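PDB 3C7L: regulator of G-protein signaling 16, which speeds GTP hydrolysis by G protein alpha subunits, driving them into the inactive GDP-bound form and so damping receptor signalling, including the phototransduction cascade. Local coordinates for residues W18-S21 with F22-L26. Residues are numbered along the deposited sequence; the frame is centred on the assembly and turned at random.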
loop_
_atom_site.group_PDB
_atom_site.type_symbol
_atom_site.label_atom_id
_atom_site.label_comp_id
_atom_site.label_asym_id
_atom_site.label_seq_id
_atom_site.Cartn_x
_atom_site.Cartn_y
_atom_site.Cartn_z
ATOM N N TRP A 18 -1.487 15.306 -8.293
ATOM C CA TRP A 18 -2.200 14.083 -7.932
ATOM C C TRP A 18 -2.765 13.341 -9.140
ATOM O O TRP A 18 -2.865 12.110 -9.123
ATOM C CB TRP A 18 -3.349 14.374 -6.960
ATOM C CG TRP A 18 -2.976 15.084 -5.696
ATOM C CD1 TRP A 18 -1.736 15.503 -5.309
ATOM C CD2 TRP A 18 -3.884 15.533 -4.687
ATOM N NE1 TRP A 18 -1.818 16.196 -4.121
ATOM C CE2 TRP A 18 -3.129 16.229 -3.720
ATOM C CE3 TRP A 18 -5.271 15.416 -4.509
ATOM C CZ2 TRP A 18 -3.714 16.814 -2.593
ATOM C CZ3 TRP A 18 -5.853 15.998 -3.388
ATOM C CH2 TRP A 18 -5.075 16.688 -2.447
ATOM N N ARG A 19 -3.165 14.065 -10.181
ATOM C CA ARG A 19 -3.686 13.369 -11.352
ATOM C C ARG A 19 -2.625 13.151 -12.424
ATOM O O ARG A 19 -2.852 12.422 -13.383
ATOM C CB ARG A 19 -4.917 14.085 -11.920
ATOM C CG ARG A 19 -4.722 15.519 -12.307
ATOM C CD ARG A 19 -6.066 16.242 -12.292
ATOM N NE ARG A 19 -6.345 16.920 -13.550
ATOM C CZ ARG A 19 -5.530 17.795 -14.127
ATOM N NH1 ARG A 19 -4.374 18.110 -13.561
ATOM N NH2 ARG A 19 -5.866 18.349 -15.280
ATOM N N GLU A 20 -1.460 13.772 -12.261
ATOM C CA GLU A 20 -0.380 13.568 -13.223
ATOM C C GLU A 20 0.371 12.287 -12.863
ATOM O O GLU A 20 0.936 11.621 -13.732
ATOM C CB GLU A 20 0.619 14.726 -13.201
ATOM C CG GLU A 20 0.114 16.050 -13.725
ATOM C CD GLU A 20 1.221 17.089 -13.762
ATOM O OE1 GLU A 20 2.004 17.149 -12.793
ATOM O OE2 GLU A 20 1.305 17.851 -14.750
ATOM N N SER A 21 0.378 11.953 -11.574
ATOM C CA SER A 21 1.083 10.769 -11.095
ATOM C C SER A 21 0.565 10.250 -9.764
ATOM O O SER A 21 0.436 11.006 -8.806
ATOM C CB SER A 21 2.573 11.081 -10.947
ATOM O OG SER A 21 3.239 10.041 -10.254
ATOM N N PHE A 22 0.290 8.953 -9.701
ATOM C CA PHE A 22 -0.186 8.342 -8.468
ATOM C C PHE A 22 0.884 8.514 -7.379
ATOM O O PHE A 22 0.576 8.641 -6.190
ATOM C CB PHE A 22 -0.491 6.859 -8.717
ATOM C CG PHE A 22 -1.181 6.171 -7.570
ATOM C CD1 PHE A 22 -2.142 6.837 -6.812
ATOM C CD2 PHE A 22 -0.888 4.849 -7.261
ATOM C CE1 PHE A 22 -2.800 6.194 -5.761
ATOM C CE2 PHE A 22 -1.541 4.196 -6.211
ATOM C CZ PHE A 22 -2.498 4.870 -5.461
ATOM N N ASP A 23 2.146 8.544 -7.795
ATOM C CA ASP A 23 3.248 8.718 -6.858
ATOM C C ASP A 23 3.225 10.102 -6.207
ATOM O O ASP A 23 3.600 10.248 -5.041
ATOM C CB ASP A 23 4.579 8.483 -7.573
ATOM C CG ASP A 23 4.733 7.049 -8.040
ATOM O OD1 ASP A 23 4.948 6.166 -7.185
ATOM O OD2 ASP A 23 4.618 6.799 -9.257
ATOM N N LEU A 24 2.788 11.113 -6.951
ATOM C CA LEU A 24 2.714 12.460 -6.398
ATOM C C LEU A 24 1.558 12.536 -5.402
ATOM O O LEU A 24 1.657 13.199 -4.373
ATOM C CB LEU A 24 2.530 13.501 -7.508
ATOM C CG LEU A 24 3.737 13.733 -8.422
ATOM C CD1 LEU A 24 3.458 14.919 -9.345
ATOM C CD2 LEU A 24 4.973 13.990 -7.588
ATOM N N LEU A 25 0.455 11.859 -5.710
ATOM C CA LEU A 25 -0.680 11.845 -4.797
ATOM C C LEU A 25 -0.255 11.214 -3.465
ATOM O O LEU A 25 -0.564 11.733 -2.391
ATOM C CB LEU A 25 -1.841 11.040 -5.390
ATOM C CG LEU A 25 -3.050 10.795 -4.475
ATOM C CD1 LEU A 25 -3.693 12.117 -4.093
ATOM C CD2 LEU A 25 -4.064 9.911 -5.188
ATOM N N LEU A 26 0.464 10.100 -3.553
ATOM C CA LEU A 26 0.931 9.356 -2.383
ATOM C C LEU A 26 1.991 10.061 -1.536
ATOM O O LEU A 26 2.314 9.604 -0.439
ATOM C CB LEU A 26 1.454 7.989 -2.830
ATOM C CG LEU A 26 0.383 7.129 -3.509
ATOM C CD1 LEU A 26 1.011 5.918 -4.159
ATOM C CD2 LEU A 26 -0.664 6.716 -2.477
#
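Ser21 caps the short helix that begins at Phe22, and all three hydrogen bonds between 18-21 and 22-26 end on its two oxygens. Its carbonyl oxygen takes two amides. Leu25 N lies 3.2 Å from Ser21 O and gives a fairly straight bond, 158° at the hydrogen. Leu24 N, 3.0 Å from the same Ser21 O, adds a weak, bent one. With OG anti to the backbone N (chi1 169°), the hydroxyl sits beside the carbonyl carbon, where it accepts a weak bond from Asp23 N, 3.1 Å from Ser21 OG. Serine suits an N-cap because its short side chain can reach an amide that the first turn leaves without a carbonyl partner. Asp23 puts a negative charge near the helix N-terminus, which probably interacts favourably with the amides there, and sends OD1 to a salt bridge with Arg116. In this all-helical RGS domain, the extended backbone of Ser21 thus turns the chain from helix 15-20 into helix 22-25, beside helix 109-128. The apolar half of the contact is Trp18 against Leu25: methyl CD1 lies over one face of the indole, 3.2 Å above its plane and offset toward the rim, reaching Trp18 CG at 3.4 Å. The two side chains cross at about a right angle. Tryptophan offers a broad flat face to the leucine while its polar NE1 makes a weak hydrogen bond to Asp14; Trp18 O is hydrogen-bonded to Tyr124 OH on helix 109-128. Were the indole cut back to an alanine, Leu25 CD1 would probably lose the flat face it rests on, though not the leucine's contact with Tyr124, and Asp14 its weak indole donor. On the outer side, Leu24 CG packs 3.8 Å from Ser21 CB, the leucine branch laying apolar carbon along the serine methylene, while Leu24 CB lies 3.5 Å from Ser21 O.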